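Local coordinates for GCN5-related N-acetyltransferase (Kribbella flavida, PDB 4MY0), which binds acetyl-coenzyme A and probably transfers its acetyl group to an amine, perhaps that of an aminoglycoside, as GNAT-family enzymes do, at residues Asp20-Arg25 against Glu38-Asp43; Val175-Glu180 against Val229-Ala234; Leu306-Pro311 against Gly318-Ser323; Arg142-Ala147 against Thr252-Leu257. One frame throughout, in Å; residues are numbered along the deposited sequence.

Interaction 1: Asp20-Arg25 against Glu38-Asp43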
loop_
_atom_site.group_PDB
_atom_site.type_symbol
_atom_site.label_atom_id
_atom_site.label_comp_id
_atom_site.label_asym_id
_atom_site.label_seq_id
_atom_site.Cartn_x
_atom_site.Cartn_y
_atom_site.Cartn_z
ATOM N N ASP C 20 3.611 -4.064 39.349
ATOM C CA ASP C 20 4.927 -4.521 38.895
ATOM C C ASP C 20 4.831 -5.464 37.690
ATOM O O ASP C 20 5.632 -5.362 36.747
ATOM C CB ASP C 20 5.695 -5.182 40.041
ATOM C CG ASP C 20 5.972 -4.218 41.184
ATOM O OD1 ASP C 20 6.982 -3.484 41.101
ATOM O OD2 ASP C 20 5.179 -4.189 42.158
ATOM N N VAL C 21 3.864 -6.380 37.711
ATOM C CA VAL C 21 3.661 -7.254 36.553
ATOM C C VAL C 21 3.332 -6.406 35.327
ATOM O O VAL C 21 3.837 -6.665 34.236
ATOM C CB VAL C 21 2.553 -8.285 36.802
ATOM C CG1 VAL C 21 2.236 -9.044 35.512
ATOM C CG2 VAL C 21 2.977 -9.255 37.913
ATOM N N LEU C 22 2.505 -5.375 35.516
ATOM C CA LEU C 22 2.175 -4.456 34.425
ATOM C C LEU C 22 3.398 -3.756 33.823
ATOM O O LEU C 22 3.432 -3.533 32.609
ATOM C CB LEU C 22 1.144 -3.416 34.863
ATOM C CG LEU C 22 -0.286 -3.942 34.912
ATOM C CD1 LEU C 22 -1.213 -2.888 35.479
ATOM C CD2 LEU C 22 -0.737 -4.368 33.528
ATOM N N ARG C 23 4.384 -3.405 34.657
ATOM C CA ARG C 23 5.635 -2.838 34.143
ATOM C C ARG C 23 6.332 -3.832 33.231
ATOM O O ARG C 23 6.763 -3.481 32.134
ATOM C CB ARG C 23 6.598 -2.447 35.270
ATOM C CG ARG C 23 7.870 -1.728 34.751
ATOM C CD ARG C 23 9.142 -2.074 35.539
ATOM N NE ARG C 23 8.943 -1.905 36.977
ATOM C CZ ARG C 23 8.909 -2.906 37.853
ATOM N NH1 ARG C 23 9.095 -4.156 37.452
ATOM N NH2 ARG C 23 8.710 -2.652 39.140
ATOM N N VAL C 24 6.452 -5.076 33.687
ATOM C CA VAL C 24 7.115 -6.096 32.885
ATOM C C VAL C 24 6.329 -6.353 31.594
ATOM O O VAL C 24 6.904 -6.556 30.524
ATOM C CB VAL C 24 7.286 -7.410 33.669
ATOM C CG1 VAL C 24 8.041 -8.443 32.822
ATOM C CG2 VAL C 24 8.018 -7.156 34.964
ATOM N N ARG C 25 5.010 -6.336 31.695
ATOM C CA ARG C 25 4.177 -6.549 30.525
ATOM C C ARG C 25 4.356 -5.413 29.514
ATOM O O ARG C 25 4.476 -5.667 28.322
ATOM C CB ARG C 25 2.700 -6.663 30.917
ATOM C CG ARG C 25 1.805 -7.000 29.739
ATOM C CD ARG C 25 0.321 -6.697 30.004
ATOM N NE ARG C 25 -0.454 -6.971 28.797
ATOM C CZ ARG C 25 -0.479 -6.163 27.737
ATOM N NH1 ARG C 25 -1.190 -6.501 26.671
ATOM N NH2 ARG C 25 0.215 -5.026 27.737
ATOM N N GLU C 38 -7.576 -1.029 33.589
ATOM C CA GLU C 38 -8.680 -1.263 34.515
ATOM C C GLU C 38 -9.273 -2.664 34.366
ATOM O O GLU C 38 -9.495 -3.362 35.359
ATOM C CB GLU C 38 -9.773 -0.219 34.285
ATOM C CG GLU C 38 -11.068 -0.497 35.031
ATOM C CD GLU C 38 -11.886 0.761 35.250
ATOM O OE1 GLU C 38 -12.348 0.974 36.390
ATOM O OE2 GLU C 38 -12.056 1.540 34.285
ATOM N N ASP C 39 -9.523 -3.065 33.122
ATOM C CA ASP C 39 -10.071 -4.383 32.828
ATOM C C ASP C 39 -9.047 -5.499 33.043
ATOM O O ASP C 39 -9.416 -6.664 33.212
ATOM C CB ASP C 39 -10.606 -4.439 31.391
ATOM C CG ASP C 39 -11.931 -3.706 31.227
ATOM O OD1 ASP C 39 -11.915 -2.491 30.927
ATOM O OD2 ASP C 39 -12.989 -4.354 31.393
ATOM N N TRP C 40 -7.764 -5.147 33.027
ATOM C CA TRP C 40 -6.705 -6.145 33.172
ATOM C C TRP C 40 -6.496 -6.482 34.648
ATOM O O TRP C 40 -6.371 -7.653 35.012
ATOM C CB TRP C 40 -5.401 -5.645 32.535
ATOM C CG TRP C 40 -4.294 -6.661 32.494
ATOM C CD1 TRP C 40 -3.922 -7.444 31.428
ATOM C CD2 TRP C 40 -3.388 -6.981 33.562
ATOM N NE1 TRP C 40 -2.839 -8.233 31.776
ATOM C CE2 TRP C 40 -2.502 -7.971 33.083
ATOM C CE3 TRP C 40 -3.239 -6.520 34.876
ATOM C CZ2 TRP C 40 -1.483 -8.508 33.877
ATOM C CZ3 TRP C 40 -2.238 -7.057 35.662
ATOM C CH2 TRP C 40 -1.374 -8.041 35.165
ATOM N N VAL C 41 -6.464 -5.446 35.484
ATOM C CA VAL C 41 -6.334 -5.608 36.928
ATOM C C VAL C 41 -7.477 -6.440 37.504
ATOM O O VAL C 41 -7.247 -7.386 38.264
ATOM C CB VAL C 41 -6.291 -4.250 37.635
ATOM C CG1 VAL C 41 -6.241 -4.436 39.147
ATOM C CG2 VAL C 41 -5.091 -3.460 37.159
ATOM N N ARG C 42 -8.704 -6.086 37.134
ATOM C CA ARG C 42 -9.880 -6.817 37.595
ATOM C C ARG C 42 -9.805 -8.286 37.178
ATOM O O ARG C 42 -10.090 -9.184 37.973
ATOM C CB ARG C 42 -11.159 -6.165 37.064
ATOM C CG ARG C 42 -12.442 -6.864 37.502
ATOM C CD ARG C 42 -13.686 -6.194 36.919
ATOM N NE ARG C 42 -13.760 -6.319 35.463
ATOM C CZ ARG C 42 -13.682 -5.295 34.616
ATOM N NH1 ARG C 42 -13.531 -4.058 35.076
ATOM N NH2 ARG C 42 -13.759 -5.508 33.307
ATOM N N ASP C 43 -9.394 -8.533 35.939
ATOM C CA ASP C 43 -9.212 -9.901 35.465
ATOM C C ASP C 43 -8.073 -10.614 36.203
ATOM O O ASP C 43 -8.177 -11.796 36.535
ATOM C CB ASP C 43 -8.959 -9.927 33.953
ATOM C CG ASP C 43 -10.244 -10.038 33.144
ATOM O OD1 ASP C 43 -10.684 -11.185 32.890
ATOM O OD2 ASP C 43 -10.811 -8.985 32.765
HETATM O O HOH W 1 -0.882 -10.003 29.740
#
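Trp40 reaches out from helix 34-49 and slides its indole beneath Leu22 of helix 18-26, the two side chains running past each other in opposite directions. Leu22 CD2 sits over one face of the indole, 3.6 Å from the centroid of the six-membered ring and 14° off its normal, a clear CH-pi contact. The same leucine's CD1 only brushes Val41 CG2, at 4.3 Å. Val21 meets the far end of the indole crosswise, its CG1 3.8 Å from Trp40 CH2. At the pyrrole end Arg25 passes alongside, its extended chain placing CD 3.9 Å from Trp40 NE1, while the guanidinium plane is turned 74° from the ring. Trp40 CG lies anti to the backbone N (chi1 -173°), carrying the ring across to the other helix; the axes of 20-25 and 38-43 come no closer than 12.0 Å. A water in the plane of the indole accepts from Arg25 NE at 3.2 Å and, weakly, from Trp40 NE1. Leu32 and Phe53 pack on the same tryptophan. Cutting Trp40 back to alanine would take away the face under Leu22 CD2 and the mate of Val21 CG1, and would probably open a gap between the helices. With no direct hydrogen bond across, the pairing of these GNAT-domain helices rests mainly on one aromatic ring, its N-H only weakly tied to Arg25 through the water.

Interaction 2: Val175-Glu180 against Val229-Ala234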
loop_
_atom_site.group_PDB
_atom_site.type_symbol
_atom_site.label_atom_id
_atom_site.label_comp_id
_atom_site.label_asym_id
_atom_site.label_seq_id
_atom_site.Cartn_x
_atom_site.Cartn_y
_atom_site.Cartn_z
ATOM N N VAL C 175 -23.677 -25.383 22.017
ATOM C CA VAL C 175 -22.300 -25.686 21.640
ATOM C C VAL C 175 -21.992 -27.138 21.997
ATOM O O VAL C 175 -21.396 -27.872 21.202
ATOM C CB VAL C 175 -21.307 -24.740 22.362
ATOM C CG1 VAL C 175 -19.911 -25.322 22.377
ATOM C CG2 VAL C 175 -21.291 -23.376 21.701
ATOM N N GLY C 176 -22.418 -27.545 23.193
ATOM C CA GLY C 176 -22.161 -28.883 23.693
ATOM C C GLY C 176 -22.757 -29.938 22.783
ATOM O O GLY C 176 -22.092 -30.904 22.408
ATOM N N THR C 177 -24.017 -29.738 22.419
ATOM C CA THR C 177 -24.716 -30.668 21.548
ATOM C C THR C 177 -23.976 -30.767 20.215
ATOM O O THR C 177 -23.764 -31.852 19.700
ATOM C CB THR C 177 -26.173 -30.221 21.315
ATOM O OG1 THR C 177 -26.854 -30.136 22.578
ATOM C CG2 THR C 177 -26.901 -31.207 20.415
ATOM N N ALA C 178 -23.562 -29.629 19.671
ATOM C CA ALA C 178 -22.879 -29.624 18.383
ATOM C C ALA C 178 -21.538 -30.371 18.437
ATOM O O ALA C 178 -21.236 -31.191 17.570
ATOM C CB ALA C 178 -22.675 -28.196 17.891
ATOM N N HIS C 179 -20.733 -30.081 19.453
ATOM C CA HIS C 179 -19.390 -30.639 19.519
ATOM C C HIS C 179 -19.381 -32.127 19.859
ATOM O O HIS C 179 -18.450 -32.836 19.470
ATOM C CB HIS C 179 -18.527 -29.845 20.499
ATOM C CG HIS C 179 -18.221 -28.457 20.029
ATOM N ND1 HIS C 179 -18.345 -28.078 18.709
ATOM C CD2 HIS C 179 -17.804 -27.357 20.699
ATOM C CE1 HIS C 179 -18.019 -26.803 18.585
ATOM N NE2 HIS C 179 -17.686 -26.341 19.776
ATOM N N GLU C 180 -20.402 -32.601 20.574
ATOM C CA GLU C 180 -20.510 -34.035 20.868
ATOM C C GLU C 180 -20.900 -34.826 19.626
ATOM O O GLU C 180 -20.431 -35.946 19.416
ATOM C CB GLU C 180 -21.517 -34.305 21.997
ATOM C CG GLU C 180 -21.051 -33.826 23.361
ATOM C CD GLU C 180 -22.117 -33.945 24.434
ATOM O OE1 GLU C 180 -23.314 -34.041 24.084
ATOM O OE2 GLU C 180 -21.750 -33.942 25.630
ATOM N N VAL C 229 -22.876 -21.240 15.558
ATOM C CA VAL C 229 -23.226 -22.642 15.757
ATOM C C VAL C 229 -24.629 -22.862 15.207
ATOM O O VAL C 229 -25.544 -22.093 15.496
ATOM C CB VAL C 229 -23.177 -23.010 17.252
ATOM C CG1 VAL C 229 -23.802 -24.381 17.512
ATOM C CG2 VAL C 229 -21.729 -22.967 17.743
ATOM N N ALA C 230 -24.800 -23.892 14.388
ATOM C CA ALA C 230 -26.120 -24.176 13.837
ATOM C C ALA C 230 -26.317 -25.676 13.651
ATOM O O ALA C 230 -25.476 -26.353 13.050
ATOM C CB ALA C 230 -26.309 -23.453 12.527
ATOM N N HIS C 231 -27.436 -26.185 14.156
ATOM C CA HIS C 231 -27.728 -27.608 14.060
ATOM C C HIS C 231 -28.467 -27.988 12.780
ATOM O O HIS C 231 -28.409 -29.140 12.353
ATOM C CB HIS C 231 -28.526 -28.073 15.281
ATOM C CG HIS C 231 -27.795 -27.909 16.577
ATOM N ND1 HIS C 231 -28.417 -28.015 17.803
ATOM C CD2 HIS C 231 -26.492 -27.645 16.838
ATOM C CE1 HIS C 231 -27.527 -27.827 18.763
ATOM N NE2 HIS C 231 -26.351 -27.607 18.204
ATOM N N SER C 232 -29.166 -27.033 12.170
ATOM C CA SER C 232 -29.971 -27.328 10.987
ATOM C C SER C 232 -29.665 -26.364 9.851
ATOM O O SER C 232 -29.165 -25.263 10.078
ATOM C CB SER C 232 -31.466 -27.270 11.309
ATOM O OG SER C 232 -31.890 -25.928 11.450
ATOM N N GLU C 233 -29.982 -26.779 8.628
ATOM C CA GLU C 233 -29.685 -25.967 7.454
ATOM C C GLU C 233 -30.422 -24.631 7.507
ATOM O O GLU C 233 -29.817 -23.579 7.329
ATOM C CB GLU C 233 -30.059 -26.727 6.181
ATOM C CG GLU C 233 -29.619 -26.052 4.888
ATOM C CD GLU C 233 -30.296 -26.654 3.666
ATOM O OE1 GLU C 233 -30.127 -26.093 2.557
ATOM O OE2 GLU C 233 -31.001 -27.679 3.819
ATOM N N ALA C 234 -31.729 -24.680 7.749
ATOM C CA ALA C 234 -32.518 -23.461 7.862
ATOM C C ALA C 234 -31.930 -22.469 8.879
ATOM O O ALA C 234 -31.886 -21.264 8.632
ATOM C CB ALA C 234 -33.967 -23.799 8.209
#
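His231 and Val229 press against Ala178, Val175 and Thr177 where helix 168-182 packs on the end of strand 222-230, a helix-on-sheet contact; its strand side belongs to the second acetyltransferase (GNAT) sequence region. His231 carries much of it. From its CB the ring starts off beside the helix, with CG anti to the carbonyl carbon (chi1 -62°), and only its far atoms arrive. CD2 comes first, 4.0 Å from Ala178 CB. Next is NE2, 3.7 Å from that same methyl, which lies at the ring edge and near its plane. CE1 reaches farther along the helix to Thr177, whose CB is 3.8 Å away, the two side chains crossing at about a right angle. NE2 also has a polar mate, the carbonyl O of Leu174 one turn back on the helix, and Thr177 OG1 turns to the carbonyl of Glu173. A leucine in place of the histidine would probably leave the Leu174 carbonyl without this side-chain partner and lose that polar tie between the strand end and the helix. Val229 directs its two methyls to different residues of the helix: CG1 to Ala178 and CG2 to Val175. Phe213 of strand 212-219 touches both valines and continues this apolar layer. Just beyond the strand, Ser232 is the N-cap of helix 233-244, its OG also bonded to Asp211. The two valines meet methyl on methyl, Val175 CG2 to Val229 CG2 at 4.0 Å, with their side chains crossing nearly at right angles.

Interaction 3: Leu306-Pro311 against Gly318-Ser323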
loop_
_atom_site.group_PDB
_atom_site.type_symbol
_atom_site.label_atom_id
_atom_site.label_comp_id
_atom_site.label_asym_id
_atom_site.label_seq_id
_atom_site.Cartn_x
_atom_site.Cartn_y
_atom_site.Cartn_z
ATOM N N LEU C 306 3.509 -47.722 23.970
ATOM C CA LEU C 306 4.209 -46.462 23.751
ATOM C C LEU C 306 5.325 -46.356 24.778
ATOM O O LEU C 306 5.108 -46.633 25.964
ATOM C CB LEU C 306 3.262 -45.282 23.953
ATOM C CG LEU C 306 1.998 -45.269 23.109
ATOM C CD1 LEU C 306 1.169 -44.036 23.430
ATOM C CD2 LEU C 306 2.363 -45.317 21.624
ATOM N N LEU C 307 6.511 -45.960 24.332
ATOM C CA LEU C 307 7.603 -45.668 25.254
ATOM C C LEU C 307 7.746 -44.152 25.341
ATOM O O LEU C 307 8.123 -43.500 24.369
ATOM C CB LEU C 307 8.915 -46.320 24.804
ATOM C CG LEU C 307 10.111 -46.038 25.714
ATOM C CD1 LEU C 307 9.817 -46.503 27.147
ATOM C CD2 LEU C 307 11.376 -46.684 25.184
ATOM N N ILE C 308 7.411 -43.591 26.499
ATOM C CA ILE C 308 7.431 -42.141 26.675
ATOM C C ILE C 308 8.693 -41.693 27.406
ATOM O O ILE C 308 8.986 -42.155 28.512
ATOM C CB ILE C 308 6.192 -41.657 27.469
ATOM C CG1 ILE C 308 4.899 -41.939 26.693
ATOM C CG2 ILE C 308 6.309 -40.167 27.804
ATOM C CD1 ILE C 308 3.619 -41.661 27.514
ATOM N N ASP C 309 9.435 -40.791 26.777
ATOM C CA ASP C 309 10.625 -40.196 27.370
ATOM C C ASP C 309 10.309 -38.739 27.722
ATOM O O ASP C 309 10.498 -37.848 26.885
ATOM C CB ASP C 309 11.771 -40.261 26.346
ATOM C CG ASP C 309 13.030 -39.554 26.818
ATOM O OD1 ASP C 309 13.816 -39.102 25.956
ATOM O OD2 ASP C 309 13.241 -39.451 28.045
ATOM N N ASP C 310 9.811 -38.483 28.938
ATOM C CA ASP C 310 9.474 -37.105 29.340
ATOM C C ASP C 310 10.091 -36.755 30.690
ATOM O O ASP C 310 9.456 -36.912 31.739
ATOM C CB ASP C 310 7.953 -36.873 29.356
ATOM C CG ASP C 310 7.570 -35.420 29.696
ATOM O OD1 ASP C 310 6.359 -35.178 29.928
ATOM O OD2 ASP C 310 8.464 -34.533 29.735
ATOM N N PRO C 311 11.342 -36.277 30.667
ATOM C CA PRO C 311 12.022 -35.954 31.924
ATOM C C PRO C 311 11.438 -34.689 32.553
ATOM O O PRO C 311 11.698 -34.419 33.722
ATOM C CB PRO C 311 13.475 -35.748 31.489
ATOM C CG PRO C 311 13.386 -35.313 30.052
ATOM C CD PRO C 311 12.183 -36.019 29.482
ATOM N N GLY C 318 8.239 -43.728 30.750
ATOM C CA GLY C 318 8.275 -45.186 30.822
ATOM C C GLY C 318 7.409 -45.823 29.755
ATOM O O GLY C 318 6.911 -45.137 28.841
ATOM N N ARG C 319 7.228 -47.138 29.862
ATOM C CA ARG C 319 6.475 -47.876 28.861
ATOM C C ARG C 319 5.022 -48.079 29.269
ATOM O O ARG C 319 4.721 -48.582 30.353
ATOM C CB ARG C 319 7.124 -49.224 28.562
ATOM C CG ARG C 319 6.461 -49.932 27.402
ATOM C CD ARG C 319 7.283 -51.110 26.972
ATOM N NE ARG C 319 6.695 -51.824 25.845
ATOM C CZ ARG C 319 7.418 -52.348 24.865
ATOM N NH1 ARG C 319 8.739 -52.207 24.881
ATOM N NH2 ARG C 319 6.832 -53.002 23.869
ATOM N N TRP C 320 4.131 -47.704 28.367
ATOM C CA TRP C 320 2.709 -47.756 28.612
ATOM C C TRP C 320 2.018 -48.574 27.531
ATOM O O TRP C 320 2.509 -48.683 26.408
ATOM C CB TRP C 320 2.152 -46.333 28.594
ATOM C CG TRP C 320 2.708 -45.446 29.663
ATOM C CD1 TRP C 320 3.804 -44.633 29.570
ATOM C CD2 TRP C 320 2.180 -45.258 30.981
ATOM N NE1 TRP C 320 3.993 -43.963 30.754
ATOM C CE2 TRP C 320 3.008 -44.329 31.637
ATOM C CE3 TRP C 320 1.088 -45.794 31.675
ATOM C CZ2 TRP C 320 2.777 -43.920 32.957
ATOM C CZ3 TRP C 320 0.862 -45.393 32.988
ATOM C CH2 TRP C 320 1.700 -44.466 33.615
ATOM N N HIS C 321 0.883 -49.163 27.880
ATOM C CA HIS C 321 0.035 -49.821 26.903
ATOM C C HIS C 321 -1.223 -48.981 26.675
ATOM O O HIS C 321 -1.910 -48.588 27.626
ATOM C CB HIS C 321 -0.346 -51.224 27.366
ATOM C CG HIS C 321 -1.293 -51.913 26.436
ATOM N ND1 HIS C 321 -0.902 -52.412 25.212
ATOM C CD2 HIS C 321 -2.622 -52.148 26.532
ATOM C CE1 HIS C 321 -1.946 -52.938 24.599
ATOM N NE2 HIS C 321 -3.002 -52.791 25.379
ATOM N N LEU C 322 -1.502 -48.673 25.413
ATOM C CA LEU C 322 -2.711 -47.936 25.062
ATOM C C LEU C 322 -3.792 -48.895 24.554
ATOM O O LEU C 322 -3.580 -49.642 23.591
ATOM C CB LEU C 322 -2.406 -46.864 24.015
ATOM C CG LEU C 322 -3.604 -46.065 23.483
ATOM C CD1 LEU C 322 -4.157 -45.119 24.543
ATOM C CD2 LEU C 322 -3.215 -45.300 22.227
ATOM N N SER C 323 -4.947 -48.876 25.215
ATOM C CA SER C 323 -6.088 -49.698 24.820
ATOM C C SER C 323 -7.206 -48.767 24.369
ATOM O O SER C 323 -7.645 -47.897 25.135
ATOM C CB SER C 323 -6.563 -50.546 26.005
ATOM O OG SER C 323 -7.518 -51.514 25.602
#
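Ile308 and Trp320 meet because each turns its gamma atom beside its own backbone N, Ile308 CG1 at chi1 -64° and Trp320 CG at -63°. Continuing outward, the extended isoleucine chain brings CD1 to 3.6 Å from Trp320 CD1, at the pyrrole end of the indole. Trp320 NE1 is bonded to the carbonyl of Gln316. Leu307 faces the other way, and its CD1 curls over the neighbouring strand to within 3.6 Å of Gly318 C and 4.1 Å of Arg319 CB. Between these two layers the backbone forms two hydrogen-bonded antiparallel pairs, with Leu307 and Arg319 the non-hydrogen-bonded pair between them. Leu306 and Trp320 exchange bonds both ways, Trp320 N to Leu306 O being the straighter at 174°; Ile308 and Gly318 do the same, with Gly318 N 2.8 Å from Ile308 O. With the backbone angles of Gly318, a CB would collide with the carbonyl O of the residue before. Arg319 forms a salt bridge with Asp305. The two strands are the arms of a beta hairpin in the region related to sterol carrier proteins. Strand 341-344 flanks 302-309 and strand 328-333 flanks 318-325, while Pro288 of helix 287-293 packs on Trp320.

Interaction 4: Arg142-Ala147 against Thr252-Leu257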
loop_
_atom_site.group_PDB
_atom_site.type_symbol
_atom_site.label_atom_id
_atom_site.label_comp_id
_atom_site.label_asym_id
_atom_site.label_seq_id
_atom_site.Cartn_x
_atom_site.Cartn_y
_atom_site.Cartn_z
ATOM N N ARG C 142 -9.064 -17.881 10.019
ATOM C CA ARG C 142 -9.997 -16.798 9.718
ATOM C C ARG C 142 -10.241 -16.726 8.214
ATOM O O ARG C 142 -9.298 -16.590 7.440
ATOM C CB ARG C 142 -9.521 -15.427 10.249
ATOM C CG ARG C 142 -10.687 -14.391 10.332
ATOM C CD ARG C 142 -10.204 -12.937 10.471
ATOM N NE ARG C 142 -9.535 -12.453 9.261
ATOM C CZ ARG C 142 -9.209 -11.181 9.050
ATOM N NH1 ARG C 142 -9.497 -10.272 9.965
ATOM N NH2 ARG C 142 -8.591 -10.818 7.930
ATOM N N PHE C 143 -11.500 -16.815 7.804
ATOM C CA PHE C 143 -11.838 -16.698 6.388
ATOM C C PHE C 143 -12.657 -15.438 6.136
ATOM O O PHE C 143 -13.290 -14.915 7.057
ATOM C CB PHE C 143 -12.593 -17.947 5.911
ATOM C CG PHE C 143 -11.744 -19.196 5.924
ATOM C CD1 PHE C 143 -10.770 -19.397 4.951
ATOM C CD2 PHE C 143 -11.901 -20.149 6.918
ATOM C CE1 PHE C 143 -9.967 -20.545 4.970
ATOM C CE2 PHE C 143 -11.107 -21.304 6.938
ATOM C CZ PHE C 143 -10.147 -21.497 5.967
ATOM N N SER C 144 -12.633 -14.935 4.903
ATOM C CA SER C 144 -13.363 -13.709 4.599
ATOM C C SER C 144 -14.365 -13.937 3.477
ATOM O O SER C 144 -14.007 -14.426 2.399
ATOM C CB SER C 144 -12.389 -12.582 4.225
ATOM O OG SER C 144 -11.396 -12.415 5.228
ATOM N N PHE C 145 -15.618 -13.571 3.733
ATOM C CA PHE C 145 -16.683 -13.744 2.754
ATOM C C PHE C 145 -17.255 -12.401 2.324
ATOM O O PHE C 145 -17.043 -11.376 2.994
ATOM C CB PHE C 145 -17.799 -14.606 3.359
ATOM C CG PHE C 145 -17.316 -15.937 3.878
ATOM C CD1 PHE C 145 -17.293 -17.046 3.053
ATOM C CD2 PHE C 145 -16.862 -16.071 5.190
ATOM C CE1 PHE C 145 -16.832 -18.280 3.520
ATOM C CE2 PHE C 145 -16.400 -17.307 5.675
ATOM C CZ PHE C 145 -16.379 -18.410 4.837
ATOM N N GLN C 146 -17.982 -12.397 1.212
ATOM C CA GLN C 146 -18.709 -11.198 0.794
ATOM C C GLN C 146 -20.017 -11.139 1.580
ATOM O O GLN C 146 -20.787 -12.108 1.597
ATOM C CB GLN C 146 -19.000 -11.227 -0.710
ATOM C CG GLN C 146 -17.797 -11.607 -1.565
ATOM C CD GLN C 146 -18.107 -11.582 -3.068
ATOM O OE1 GLN C 146 -19.063 -10.938 -3.514
ATOM N NE2 GLN C 146 -17.294 -12.288 -3.849
ATOM N N ALA C 147 -20.276 -10.015 2.242
ATOM C CA ALA C 147 -21.505 -9.886 3.030
ATOM C C ALA C 147 -22.781 -10.061 2.195
ATOM O O ALA C 147 -23.760 -10.649 2.662
ATOM C CB ALA C 147 -21.514 -8.551 3.776
ATOM N N THR C 252 -17.528 -6.820 3.617
ATOM C CA THR C 252 -16.837 -8.065 3.941
ATOM C C THR C 252 -17.173 -8.586 5.341
ATOM O O THR C 252 -17.280 -7.816 6.300
ATOM C CB THR C 252 -15.320 -7.853 3.801
ATOM O OG1 THR C 252 -15.026 -7.521 2.436
ATOM C CG2 THR C 252 -14.533 -9.100 4.212
ATOM N N VAL C 253 -17.344 -9.900 5.450
ATOM C CA VAL C 253 -17.495 -10.553 6.742
ATOM C C VAL C 253 -16.341 -11.513 6.989
ATOM O O VAL C 253 -16.176 -12.480 6.247
ATOM C CB VAL C 253 -18.785 -11.377 6.810
ATOM C CG1 VAL C 253 -18.844 -12.126 8.151
ATOM C CG2 VAL C 253 -20.010 -10.478 6.645
ATOM N N HIS C 254 -15.544 -11.262 8.026
ATOM C CA HIS C 254 -14.499 -12.207 8.388
ATOM C C HIS C 254 -15.107 -13.209 9.377
ATOM O O HIS C 254 -15.965 -12.843 10.193
ATOM C CB HIS C 254 -13.314 -11.481 9.034
ATOM C CG HIS C 254 -12.747 -10.367 8.203
ATOM N ND1 HIS C 254 -12.151 -10.578 6.977
ATOM C CD2 HIS C 254 -12.663 -9.034 8.438
ATOM C CE1 HIS C 254 -11.734 -9.422 6.487
ATOM N NE2 HIS C 254 -12.037 -8.468 7.351
ATOM N N ALA C 255 -14.696 -14.472 9.309
ATOM C CA ALA C 255 -15.227 -15.447 10.260
ATOM C C ALA C 255 -14.164 -16.390 10.783
ATOM O O ALA C 255 -13.323 -16.906 10.026
ATOM C CB ALA C 255 -16.375 -16.229 9.654
ATOM N N TYR C 256 -14.210 -16.609 12.088
ATOM C CA TYR C 256 -13.420 -17.661 12.700
ATOM C C TYR C 256 -14.240 -18.936 12.688
ATOM O O TYR C 256 -15.341 -18.994 13.256
ATOM C CB TYR C 256 -13.016 -17.270 14.119
ATOM C CG TYR C 256 -11.978 -16.187 14.111
ATOM C CD1 TYR C 256 -10.641 -16.494 13.880
ATOM C CD2 TYR C 256 -12.328 -14.847 14.297
ATOM C CE1 TYR C 256 -9.677 -15.509 13.843
ATOM C CE2 TYR C 256 -11.360 -13.851 14.272
ATOM C CZ TYR C 256 -10.038 -14.196 14.044
ATOM O OH TYR C 256 -9.058 -13.231 14.009
ATOM N N LEU C 257 -13.703 -19.947 12.010
ATOM C CA LEU C 257 -14.355 -21.248 11.887
ATOM C C LEU C 257 -13.418 -22.283 11.266
ATOM O O LEU C 257 -12.377 -21.935 10.707
ATOM C CB LEU C 257 -15.634 -21.137 11.054
ATOM C CG LEU C 257 -15.776 -20.094 9.954
ATOM C CD1 LEU C 257 -15.067 -20.518 8.695
ATOM C CD2 LEU C 257 -17.252 -19.908 9.697
#
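Strands 135-146 and 252-256 pair antiparallel, bringing together parts of the chain more than a hundred residues apart, and Arg142, Ser144, His254 and Tyr256 share one face of this pairing. The Arg142 guanidinium lies flat on the His254 ring, centres 3.8 Å apart and planes only 2° from parallel. A bend at chi3 (68°) folds the arginine chain back over that ring, and on the way CG sits over the face of Tyr256, 3.8 Å from its ring centroid. At the histidine's edge, in plane, Ser144 OG bonds to ND1 at 2.6 Å. His254 is held both at its rim and on a face, which probably limits its rotation. Phe143, Phe145, Val253 and Ala255 make the other, apolar face; past the strand ends Leu257 CD1 meets Phe143 CD2 at 3.6 Å and Ala147 CB touches Val253 CG2. Phe143 and Ala255 exchange backbone bonds, as do Phe145 and Val253, the Phe145 N-H pointing almost straight (178°) at its acceptor. Helix 233-244 covers the apolar face through Trp240 and Val243. The side chain of Ala147 is about 8 Å from a bound acetyl-coenzyme A. Such alternating hydrogen-bonded and non-hydrogen-bonded pairs mark a regular antiparallel ladder within a larger sheet.

Interactions 1 and 2 are surface contacts, whereas 3 and 4 are partly buried strand pairings. Their chemistry follows: interaction 1 joins two helices through an aromatic ring, with a weakly bound water at its N-H, interaction 2 sets a helix on a strand end by methyls and a histidine, and 3 and 4 are held by backbone ladders. Of the ladders, 3 is a local hairpin in the sterol-carrier-like region; 4 joins strands far apart in sequence and adds a stacked arginine-histidine pair. Interactions 2 and 4 are linked through neighbouring strands 222-230 and 252-256, their nearest atoms about 8 Å apart. Interactions 3 and 4 lie on opposite sides of the chain's centre.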